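Sensor histidine kinase PdtaS (Mycobacterium tuberculosis, PDB 2YKF) probably binds cyclic di-GMP through its cytosolic sensor region, of which this chain holds the GAF and PAS domains, and autophosphorylates on histidine when nutrients run short. Local coordinates at residues D36-F39 with A40-M44; G64-V67 with V68-D71; L156-A160 with E161-P165; I225-P228 with F229-H232; E233-E236 with H237-L241. All coordinates share one frame; numbering follows the deposited sequence.

Interaction 1. Residues D36-F39 with A40-M44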
# COMPACT_ATOMS: atom_id res chain seq x y z
N ASP A 36 5.05 -7.89 0.65
CA ASP A 36 3.75 -7.78 1.33
C ASP A 36 3.09 -9.15 1.59
O ASP A 36 2.52 -9.38 2.68
CB ASP A 36 2.77 -6.96 0.53
CG ASP A 36 3.17 -5.42 0.50
OD1 ASP A 36 4.11 -5.04 1.23
OD2 ASP A 36 2.54 -4.64 -0.25
N LEU A 37 3.06 -9.99 0.56
CA LEU A 37 2.45 -11.33 0.73
C LEU A 37 3.25 -12.20 1.69
O LEU A 37 2.69 -13.14 2.27
CB LEU A 37 2.36 -12.00 -0.61
CG LEU A 37 1.44 -11.47 -1.71
CD1 LEU A 37 1.79 -12.17 -3.01
CD2 LEU A 37 0.01 -11.66 -1.37
N SER A 38 4.56 -11.97 1.78
CA SER A 38 5.41 -12.75 2.69
C SER A 38 5.40 -12.17 4.12
O SER A 38 5.94 -12.81 5.01
CB SER A 38 6.87 -12.77 2.22
OG SER A 38 7.02 -13.18 0.88
N PHE A 39 4.90 -10.93 4.32
CA PHE A 39 5.11 -10.23 5.60
C PHE A 39 6.59 -10.23 6.00
O PHE A 39 6.92 -10.45 7.20
CB PHE A 39 4.26 -10.87 6.74
CG PHE A 39 2.82 -11.03 6.38
CD1 PHE A 39 1.91 -10.01 6.62
CD2 PHE A 39 2.35 -12.19 5.79
CE1 PHE A 39 0.58 -10.14 6.25
CE2 PHE A 39 1.03 -12.30 5.40
CZ PHE A 39 0.13 -11.29 5.66
N ALA A 40 7.46 -9.97 5.04
CA ALA A 40 8.91 -10.17 5.19
C ALA A 40 9.69 -9.15 4.45
O ALA A 40 9.24 -8.65 3.38
CB ALA A 40 9.30 -11.66 4.66
N ASP A 41 10.92 -8.90 4.94
CA ASP A 41 11.90 -8.15 4.22
C ASP A 41 12.64 -8.98 3.15
O ASP A 41 12.89 -10.19 3.35
CB ASP A 41 12.96 -7.65 5.21
CG ASP A 41 12.40 -6.74 6.23
OD1 ASP A 41 12.33 -5.54 5.87
OD2 ASP A 41 12.07 -7.18 7.38
N TYR A 42 13.02 -8.37 2.02
CA TYR A 42 13.92 -9.11 1.08
C TYR A 42 15.11 -8.28 0.78
O TYR A 42 15.00 -7.00 0.65
CB TYR A 42 13.21 -9.42 -0.27
CG TYR A 42 12.21 -10.56 -0.15
CD1 TYR A 42 10.91 -10.34 0.31
CD2 TYR A 42 12.61 -11.89 -0.47
CE1 TYR A 42 10.02 -11.41 0.48
CE2 TYR A 42 11.75 -12.95 -0.33
CZ TYR A 42 10.44 -12.70 0.11
OH TYR A 42 9.58 -13.75 0.19
N LEU A 43 16.24 -8.94 0.56
CA LEU A 43 17.40 -8.27 0.06
C LEU A 43 17.77 -8.97 -1.23
O LEU A 43 17.60 -10.14 -1.31
CB LEU A 43 18.53 -8.40 1.06
CG LEU A 43 18.75 -7.31 2.11
CD1 LEU A 43 17.57 -6.86 2.83
CD2 LEU A 43 19.83 -7.78 3.10
N MET A 44 18.30 -8.25 -2.20
CA MET A 44 18.75 -8.85 -3.44
C MET A 44 20.28 -8.82 -3.50
O MET A 44 20.88 -7.78 -3.36
CB MET A 44 18.23 -8.08 -4.64
CG MET A 44 18.69 -8.71 -5.97
SD MET A 44 18.11 -7.74 -7.41
CE MET A 44 16.52 -8.52 -7.52

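Interaction 2. Residues G64-V67 with V68-D71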
# COMPACT_ATOMS: atom_id res chain seq x y z
N GLY A 64 3.57 -5.66 7.50
CA GLY A 64 4.02 -5.97 8.89
C GLY A 64 5.33 -5.29 9.21
O GLY A 64 5.94 -4.64 8.33
N PRO A 65 5.81 -5.41 10.47
CA PRO A 65 7.13 -4.77 10.81
C PRO A 65 8.32 -5.29 10.04
O PRO A 65 8.37 -6.45 9.70
CB PRO A 65 7.31 -5.13 12.31
CG PRO A 65 6.44 -6.29 12.54
CD PRO A 65 5.22 -6.09 11.65
N THR A 66 9.30 -4.42 9.81
CA THR A 66 10.57 -4.82 9.23
C THR A 66 11.47 -5.43 10.35
O THR A 66 11.29 -5.11 11.50
CB THR A 66 11.28 -3.61 8.60
OG1 THR A 66 12.45 -4.02 7.90
CG2 THR A 66 11.76 -2.59 9.67
N VAL A 67 12.44 -6.24 9.98
CA VAL A 67 13.49 -6.67 10.91
C VAL A 67 14.81 -6.21 10.36
O VAL A 67 15.87 -6.45 10.95
CB VAL A 67 13.45 -8.18 11.19
CG1 VAL A 67 12.05 -8.52 11.82
CG2 VAL A 67 13.76 -9.01 9.90
N VAL A 68 14.76 -5.44 9.26
CA VAL A 68 15.95 -4.88 8.70
C VAL A 68 15.83 -3.35 8.71
O VAL A 68 15.38 -2.75 7.74
CB VAL A 68 16.26 -5.45 7.28
CG1 VAL A 68 17.64 -5.11 6.87
CG2 VAL A 68 16.01 -6.98 7.29
N HIS A 69 16.22 -2.76 9.83
CA HIS A 69 15.96 -1.35 10.10
C HIS A 69 17.00 -0.50 9.43
O HIS A 69 16.75 0.68 9.15
CB HIS A 69 15.95 -1.08 11.62
CG HIS A 69 14.76 -1.65 12.29
ND1 HIS A 69 13.60 -0.94 12.49
CD2 HIS A 69 14.52 -2.91 12.73
CE1 HIS A 69 12.69 -1.73 13.03
NE2 HIS A 69 13.23 -2.93 13.19
N THR A 70 18.13 -1.13 9.09
CA THR A 70 19.27 -0.46 8.50
C THR A 70 19.22 -0.59 6.98
O THR A 70 18.66 -1.54 6.47
CB THR A 70 20.57 -1.07 9.09
OG1 THR A 70 20.81 -0.44 10.36
CG2 THR A 70 21.77 -0.89 8.19
N ASP A 71 19.76 0.40 6.26
CA ASP A 71 19.81 0.30 4.83
C ASP A 71 20.93 -0.65 4.40
O ASP A 71 22.10 -0.32 4.54
CB ASP A 71 20.00 1.66 4.19
CG ASP A 71 19.83 1.64 2.65
OD1 ASP A 71 19.73 0.53 2.05
OD2 ASP A 71 19.83 2.74 2.05

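Interaction 3. Residues L156-A160 with E161-P165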
# COMPACT_ATOMS: atom_id res chain seq x y z
N LEU A 156 7.78 -17.06 -5.42
CA LEU A 156 9.21 -17.38 -5.19
C LEU A 156 9.65 -18.54 -6.12
O LEU A 156 10.74 -18.54 -6.68
CB LEU A 156 9.37 -17.76 -3.73
CG LEU A 156 9.53 -16.54 -2.81
CD1 LEU A 156 9.51 -17.00 -1.38
CD2 LEU A 156 10.81 -15.72 -3.10
N ARG A 157 8.75 -19.49 -6.32
CA ARG A 157 9.01 -20.59 -7.29
C ARG A 157 9.12 -20.08 -8.74
O ARG A 157 10.04 -20.44 -9.45
CB ARG A 157 8.00 -21.75 -7.11
CG ARG A 157 7.75 -22.60 -8.34
CD ARG A 157 8.54 -23.92 -8.40
NE ARG A 157 7.82 -25.03 -7.76
CZ ARG A 157 7.85 -26.31 -8.16
NH1 ARG A 157 8.55 -26.69 -9.24
NH2 ARG A 157 7.15 -27.22 -7.47
N MET A 158 8.22 -19.18 -9.15
CA MET A 158 8.34 -18.54 -10.44
C MET A 158 9.62 -17.73 -10.59
O MET A 158 10.23 -17.71 -11.70
CB MET A 158 7.09 -17.65 -10.63
CG MET A 158 5.89 -18.53 -10.90
SD MET A 158 4.34 -17.66 -11.13
CE MET A 158 4.60 -17.08 -12.77
N LEU A 159 10.02 -16.99 -9.52
CA LEU A 159 11.31 -16.29 -9.57
C LEU A 159 12.46 -17.30 -9.82
O LEU A 159 13.37 -17.02 -10.63
CB LEU A 159 11.57 -15.55 -8.25
CG LEU A 159 10.77 -14.23 -8.20
CD1 LEU A 159 10.61 -13.78 -6.74
CD2 LEU A 159 11.60 -13.25 -8.97
N ALA A 160 12.42 -18.41 -9.10
CA ALA A 160 13.46 -19.47 -9.18
C ALA A 160 13.45 -20.15 -10.55
O ALA A 160 14.49 -20.58 -11.03
CB ALA A 160 13.31 -20.48 -8.04
N GLU A 161 12.28 -20.17 -11.22
CA GLU A 161 12.14 -20.79 -12.53
C GLU A 161 12.28 -19.81 -13.63
O GLU A 161 12.19 -20.19 -14.79
CB GLU A 161 10.77 -21.54 -12.66
CG GLU A 161 10.74 -22.72 -11.70
CD GLU A 161 9.47 -23.63 -11.75
OE1 GLU A 161 8.42 -23.24 -12.32
OE2 GLU A 161 9.54 -24.74 -11.16
N GLY A 162 12.44 -18.54 -13.29
CA GLY A 162 12.64 -17.53 -14.31
C GLY A 162 11.36 -17.14 -15.05
O GLY A 162 11.43 -16.56 -16.12
N THR A 163 10.20 -17.43 -14.48
CA THR A 163 8.92 -17.09 -15.14
C THR A 163 8.15 -15.88 -14.55
O THR A 163 7.07 -15.49 -15.06
CB THR A 163 7.98 -18.28 -15.11
OG1 THR A 163 7.87 -18.74 -13.76
CG2 THR A 163 8.53 -19.47 -16.01
N PHE A 164 8.67 -15.31 -13.47
CA PHE A 164 8.15 -14.04 -12.92
C PHE A 164 9.37 -13.23 -12.45
O PHE A 164 10.29 -13.80 -11.86
CB PHE A 164 7.24 -14.33 -11.71
CG PHE A 164 6.78 -13.10 -10.96
CD1 PHE A 164 5.74 -12.32 -11.47
CD2 PHE A 164 7.37 -12.76 -9.75
CE1 PHE A 164 5.31 -11.16 -10.74
CE2 PHE A 164 6.97 -11.63 -9.02
CZ PHE A 164 5.92 -10.84 -9.51
N PRO A 165 9.41 -11.92 -12.74
CA PRO A 165 8.47 -11.19 -13.59
C PRO A 165 8.61 -11.63 -15.06
O PRO A 165 9.60 -12.29 -15.44
CB PRO A 165 8.94 -9.73 -13.48
CG PRO A 165 10.03 -9.69 -12.53
CD PRO A 165 10.53 -11.09 -12.28

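Interaction 4. Residues I225-P228 with F229-H232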
# COMPACT_ATOMS: atom_id res chain seq x y z
N ILE A 225 -20.27 -5.80 -14.49
CA ILE A 225 -19.52 -4.83 -15.27
C ILE A 225 -20.46 -4.02 -16.14
O ILE A 225 -21.32 -4.58 -16.82
CB ILE A 225 -18.43 -5.50 -16.11
CG1 ILE A 225 -17.34 -6.02 -15.17
CG2 ILE A 225 -17.80 -4.49 -17.15
CD1 ILE A 225 -16.39 -6.98 -15.86
N SER A 226 -20.32 -2.70 -16.06
CA SER A 226 -21.31 -1.76 -16.66
C SER A 226 -21.26 -1.74 -18.19
O SER A 226 -22.30 -1.79 -18.85
CB SER A 226 -21.13 -0.32 -16.13
OG SER A 226 -21.33 -0.27 -14.70
N ASP A 227 -20.06 -1.59 -18.75
CA ASP A 227 -19.93 -1.55 -20.20
C ASP A 227 -19.89 -2.98 -20.78
O ASP A 227 -19.02 -3.78 -20.41
CB ASP A 227 -18.69 -0.74 -20.57
CG ASP A 227 -18.47 -0.65 -22.10
OD1 ASP A 227 -18.04 -1.61 -22.73
OD2 ASP A 227 -18.72 0.43 -22.66
N PRO A 228 -20.81 -3.31 -21.72
CA PRO A 228 -20.85 -4.71 -22.20
C PRO A 228 -19.57 -5.09 -22.99
O PRO A 228 -19.21 -6.26 -23.05
CB PRO A 228 -22.12 -4.75 -23.09
CG PRO A 228 -22.23 -3.33 -23.69
CD PRO A 228 -21.66 -2.39 -22.53
N PHE A 229 -18.84 -4.13 -23.57
CA PHE A 229 -17.55 -4.50 -24.20
C PHE A 229 -16.47 -4.88 -23.16
O PHE A 229 -15.67 -5.78 -23.36
CB PHE A 229 -17.02 -3.34 -25.09
CG PHE A 229 -17.90 -3.07 -26.32
CD1 PHE A 229 -17.89 -3.95 -27.40
CD2 PHE A 229 -18.70 -1.94 -26.38
CE1 PHE A 229 -18.67 -3.70 -28.55
CE2 PHE A 229 -19.47 -1.68 -27.52
CZ PHE A 229 -19.47 -2.58 -28.60
N GLU A 230 -16.42 -4.13 -22.07
CA GLU A 230 -15.41 -4.36 -21.02
C GLU A 230 -15.77 -5.69 -20.40
O GLU A 230 -14.89 -6.42 -20.00
CB GLU A 230 -15.54 -3.21 -19.96
CG GLU A 230 -15.23 -1.89 -20.57
CD GLU A 230 -14.83 -0.81 -19.59
OE1 GLU A 230 -15.10 -0.92 -18.36
OE2 GLU A 230 -14.25 0.18 -20.10
N ALA A 231 -17.06 -5.98 -20.24
CA ALA A 231 -17.50 -7.24 -19.60
C ALA A 231 -16.94 -8.44 -20.35
O ALA A 231 -16.48 -9.44 -19.74
CB ALA A 231 -19.06 -7.30 -19.47
N HIS A 232 -16.96 -8.35 -21.68
CA HIS A 232 -16.43 -9.41 -22.48
C HIS A 232 -14.91 -9.45 -22.46
O HIS A 232 -14.33 -10.53 -22.45
CB HIS A 232 -16.94 -9.30 -23.92
CG HIS A 232 -16.55 -10.48 -24.75
ND1 HIS A 232 -17.02 -11.76 -24.49
CD2 HIS A 232 -15.71 -10.60 -25.81
CE1 HIS A 232 -16.51 -12.60 -25.38
NE2 HIS A 232 -15.70 -11.93 -26.18
O HOH W 1 -17.66 -0.93 -17.21

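Interaction 5. Residues E233-E236 with H237-L241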
# COMPACT_ATOMS: atom_id res chain seq x y z
N GLU A 233 -14.26 -8.28 -22.47
CA GLU A 233 -12.79 -8.23 -22.36
C GLU A 233 -12.25 -8.94 -21.09
O GLU A 233 -11.27 -9.68 -21.11
CB GLU A 233 -12.29 -6.78 -22.40
CG GLU A 233 -12.22 -6.14 -23.81
CD GLU A 233 -12.17 -4.60 -23.75
OE1 GLU A 233 -12.31 -4.00 -22.63
OE2 GLU A 233 -12.00 -4.00 -24.84
N VAL A 234 -12.91 -8.70 -20.00
CA VAL A 234 -12.50 -9.26 -18.74
C VAL A 234 -12.65 -10.77 -18.75
O VAL A 234 -11.74 -11.51 -18.36
CB VAL A 234 -13.28 -8.61 -17.60
CG1 VAL A 234 -13.08 -9.41 -16.25
CG2 VAL A 234 -12.77 -7.21 -17.50
N ASP A 235 -13.82 -11.22 -19.17
CA ASP A 235 -14.11 -12.63 -19.42
C ASP A 235 -13.01 -13.31 -20.30
O ASP A 235 -12.36 -14.30 -19.86
CB ASP A 235 -15.52 -12.75 -20.07
CG ASP A 235 -15.96 -14.24 -20.28
OD1 ASP A 235 -15.08 -15.14 -20.18
OD2 ASP A 235 -17.16 -14.49 -20.48
N GLU A 236 -12.75 -12.77 -21.48
CA GLU A 236 -11.67 -13.31 -22.35
C GLU A 236 -10.27 -13.29 -21.71
O GLU A 236 -9.50 -14.23 -21.84
CB GLU A 236 -11.61 -12.59 -23.71
CG GLU A 236 -12.79 -13.02 -24.62
CD GLU A 236 -12.80 -14.55 -24.91
OE1 GLU A 236 -11.70 -15.15 -25.16
OE2 GLU A 236 -13.91 -15.15 -24.89
N HIS A 237 -9.95 -12.19 -21.06
CA HIS A 237 -8.67 -12.09 -20.36
C HIS A 237 -8.47 -13.21 -19.39
O HIS A 237 -7.48 -13.92 -19.45
CB HIS A 237 -8.53 -10.78 -19.60
CG HIS A 237 -7.29 -10.74 -18.78
ND1 HIS A 237 -6.02 -10.83 -19.33
CD2 HIS A 237 -7.12 -10.67 -17.43
CE1 HIS A 237 -5.12 -10.79 -18.36
NE2 HIS A 237 -5.76 -10.70 -17.20
N VAL A 238 -9.42 -13.39 -18.50
CA VAL A 238 -9.29 -14.40 -17.47
C VAL A 238 -9.20 -15.82 -18.08
O VAL A 238 -8.35 -16.62 -17.67
CB VAL A 238 -10.43 -14.28 -16.45
CG1 VAL A 238 -10.43 -15.46 -15.52
CG2 VAL A 238 -10.24 -13.00 -15.60
N GLN A 239 -10.03 -16.11 -19.10
CA GLN A 239 -9.88 -17.37 -19.85
C GLN A 239 -8.48 -17.57 -20.41
O GLN A 239 -7.95 -18.63 -20.27
CB GLN A 239 -10.88 -17.48 -20.99
CG GLN A 239 -12.33 -17.47 -20.52
CD GLN A 239 -13.25 -17.81 -21.69
OE1 GLN A 239 -12.93 -18.70 -22.47
NE2 GLN A 239 -14.37 -17.06 -21.84
N ASP A 240 -7.91 -16.54 -21.06
CA ASP A 240 -6.53 -16.59 -21.59
C ASP A 240 -5.45 -16.74 -20.51
O ASP A 240 -4.40 -17.39 -20.72
CB ASP A 240 -6.21 -15.30 -22.37
CG ASP A 240 -6.96 -15.21 -23.70
OD1 ASP A 240 -7.58 -16.22 -24.11
OD2 ASP A 240 -6.95 -14.12 -24.34
N LEU A 241 -5.68 -16.07 -19.38
CA LEU A 241 -4.76 -16.11 -18.26
C LEU A 241 -4.53 -17.54 -17.79
O LEU A 241 -3.37 -18.01 -17.67
CB LEU A 241 -5.38 -15.29 -17.11
CG LEU A 241 -4.61 -14.96 -15.84
CD1 LEU A 241 -3.47 -14.09 -16.22
CD2 LEU A 241 -5.58 -14.24 -14.87

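Interaction 1. Residues D36-F39 with A40-M44
Ser-38 and Tyr-42 meet through their hydroxyls: Tyr-42 OH donates to Ser-38 OG over 2.7 Å, and the serine oxygen lies at the edge of the phenol ring, close to its plane. The tyrosine reaches back from the start of its strand because its CG is anti to its own carbonyl carbon (chi1 -76°), which lays the ring alongside the end of the helix. Ser-38 CB approaches Tyr-42 OH to 3.5 Å and the methyl of Ala-40 to 3.6 Å, so the serine CB touches both the tyrosine hydroxyl and the alanine methyl. Its OG is also bonded to the backbone oxygen of Leu-34, one turn earlier, which leaves the hydroxyl gripped from helix and strand at once. This tight part illustrates how a GAF domain passes directly from a long helix, 18-38, into a central strand, 41-47. The reversal is a Schellman motif: Phe-39, with positive phi, is its C' residue, Ala-40 N returns to Ala-35 O, and a weak bond of 3.3 Å joins Phe-39 N to Asp-36 O. At Phe-39 the fit is looser. Its side chain heads away from the strand, and its CB comes no closer than 3.7 Å to Ala-40 N; the ring lies with one face beneath Asp-36 O, which stands 3.9 Å above the ring plane, over its centre. A bound sulfate, probably from the crystallisation liquor, lies about 5 Å from this side chain. On the tight side, Arg-130 of strand 123-131 packs against Ser-38, Ala-40 and Tyr-42.

Interaction 2. Residues G64-V67 with V68-D71
In the loop that joins strands 53-59 and 76-77 of the GAF domain, Thr-66 bends back to meet Val-68 and His-69. The hydroxyl makes the polar half of the contact: Val-68 N donates to Thr-66 OG1 over 3.0 Å, with an N-H...O angle of 154°. That oxygen is set facing the next peptides by a first torsion of -174°, which places it trans to the threonine's own nitrogen and beside its carbonyl carbon. Its strongest partner is Asp-41 OD1, and the other oxygen of the same carboxylate takes the N-H of Val-67, so one aspartate from the neighbouring strand steadies both residues. The methyl makes the apolar half. Thr-66 CG2 comes over one face of the imidazole of His-69, 3.7 Å from the ring centroid and 15° off the normal, a CH-pi contact displaced toward the rim on the CE1 side, where CG2 and His-69 CE1 are 3.6 Å apart. The two valines touch more lightly, Val-67 CG2 lying 4.0 Å from Val-68 CG2, and both pack on His-131. Farther along, Asp-71 forms a salt bridge with Arg-205 of the second subunit, while His-69 rests on Pro-197 of that subunit, which puts the loop at the dimer interface. A threonine hydroxyl that accepts from the N-H two residues ahead is the defining feature of an ST turn.

Interaction 3. Residues L156-A160 with E161-P165
Arg-157 and Glu-161, one helical turn apart, supply the charged contact: Arg-157 NH1 donates to Glu-161 OE2 over 2.9 Å at 162°, in a salt bridge. The arginine bends at chi2 and chi3 to bring the edge of its guanidinium to the acid; the two planes stand 80° apart, and the arginine meets OE2, while OE1 accepts from Ala-270 N. Backbone bonds form the second group. Met-158 O takes Thr-163 N at 2.8 Å, while Gly-162 N gives Leu-159 O a weak bond of 3.2 Å. With positive phi at Gly-162 these two bonds make a Schellman motif, which closes helix 143-161. The same carbonyl, Met-158 O, also receives a weak bond from Phe-164 N at 3.4 Å. Apolar contacts form the third group. Past the turn the chain doubles back, so that Phe-164 CB lies 3.5 Å from Met-158 CB, and Leu-159 runs alongside the phenylalanine in the same direction, its CG at the ring edge, 4.0 Å from Phe-164 CD2. Leu-159 CD2 also touches Pro-165 CD at 4.1 Å, after a cis peptide bond. The ring of Phe-164 continues onto Leu-265 of strand 258-269, which belongs to the PAS-like part. The chemistry implies a division of labour: a carbonyl at the helix end collects N-H groups of the departing chain, the apolar side chains of Met-158 and Leu-159 pack against Phe-164 where the chain doubles back, and the ion pair fixes Glu-161 at the more exposed margin.

Interaction 4. Residues I225-P228 with F229-H232
Asp-227 is the N-cap of helix 228-243, its carboxylate meeting Phe-229 N and Glu-230 N. Its OD1 accepts from Glu-230 N over 3.1 Å, at 150° and on the anti side of the carboxylate, and weakly from Phe-229 N at 2.8 Å, where the angle is bent to 122°. The side chain can turn inward over the first turn because CG is anti to the backbone nitrogen (chi1 -180°). Thus two N-H groups that precede the helical bonding pattern find an acceptor, while Pro-228, in the first position of the helix, has none to offer. Regular bonding then starts: Ala-231 N donates to Asp-227 O over 3.0 Å, and His-232 N follows with a weak bond to Pro-228 O. The backbone N-H of Asp-227 is met by a water at 2.9 Å from Asp-227 N, and this water in turn donates to Glu-230 OE1. In a capping box the glutamate would take that N-H directly; here the return half runs through water. Beneath the polar cap, Ile-225 CG2 packs 3.9 Å from Ala-231 CB, and both Ile-225 and Glu-230 rest on Val-253 of strand 250-255. Chemically, two acids on one helical N-terminus, with OD1 of Asp-227 4.9 Å from Glu-230 OE2, would be expected to repel, but the N-H groups and the helix dipole probably favour a charged Asp-227, and the dipole perhaps a charged Glu-230.

Interaction 5. Residues E233-E236 with H237-L241
Asp-235 and Gln-239 face each other across one turn of helix, in a worked case of an i to i+4 side-chain bond. Gln-239 NE2 donates to Asp-235 OD1 over 2.6 Å and almost straight, at 174°. The two flat groups are not coplanar: the acceptor lies in the amide plane of the glutamine, yet the nitrogen comes to the carboxylate from above its plane, which is turned 46° from the amide. With CG trans to the backbone N (chi1 -176°), Asp-235 brings its carboxylate round to the glutamine; Gln-239, extended beyond CG, leans back toward it, its CG 3.2 Å from Asp-235 O. The second aspartate oxygen, OD2, is engaged by Arg-222 in a salt bridge, so the carboxylate is held at both oxygens. Glu-236 folds at chi2 toward the same side; its OE2 lies 3.6 Å from Gln-239 NE2, too far for a hydrogen bond, and its OE1 faces Asp-240 OD1 at 4.4 Å, a pair of like charges that would probably be mildly unfavourable. Below the side chains the ordinary helical bonds run on, among them His-237 N to Glu-233 O at 2.8 Å and Val-238 N to Val-234 O at 3.0 Å. In the PAS-like domain helix 228-243 sits with Val-234 and Val-238 against Ile-218 of helix 217-221, while on strand 258-269 Thr-264 OG1 is hydrogen-bonded to His-237 NE2 and Pro-266 packs on Leu-241.

Each interaction joins adjoining residues, so the five follow in series along the chain and none crosses another. Interaction 1 turns helix 18-38 into a strand of the GAF sheet, and interaction 2 shapes the loop beyond the next strand; they touch through Asp-41, whose carboxylate serves both. Interaction 3 ends helix 143-161, where the chain leaves for the PAS-like part, and reaches back to interaction 1 through Leu-156 on Tyr-42. Interactions 4 and 5 share helix 228-243, one starting it and the other extending it, and meet at Ile-225 and Val-234. They lie on the opposite side of the chain's centre from interactions 1 and 2.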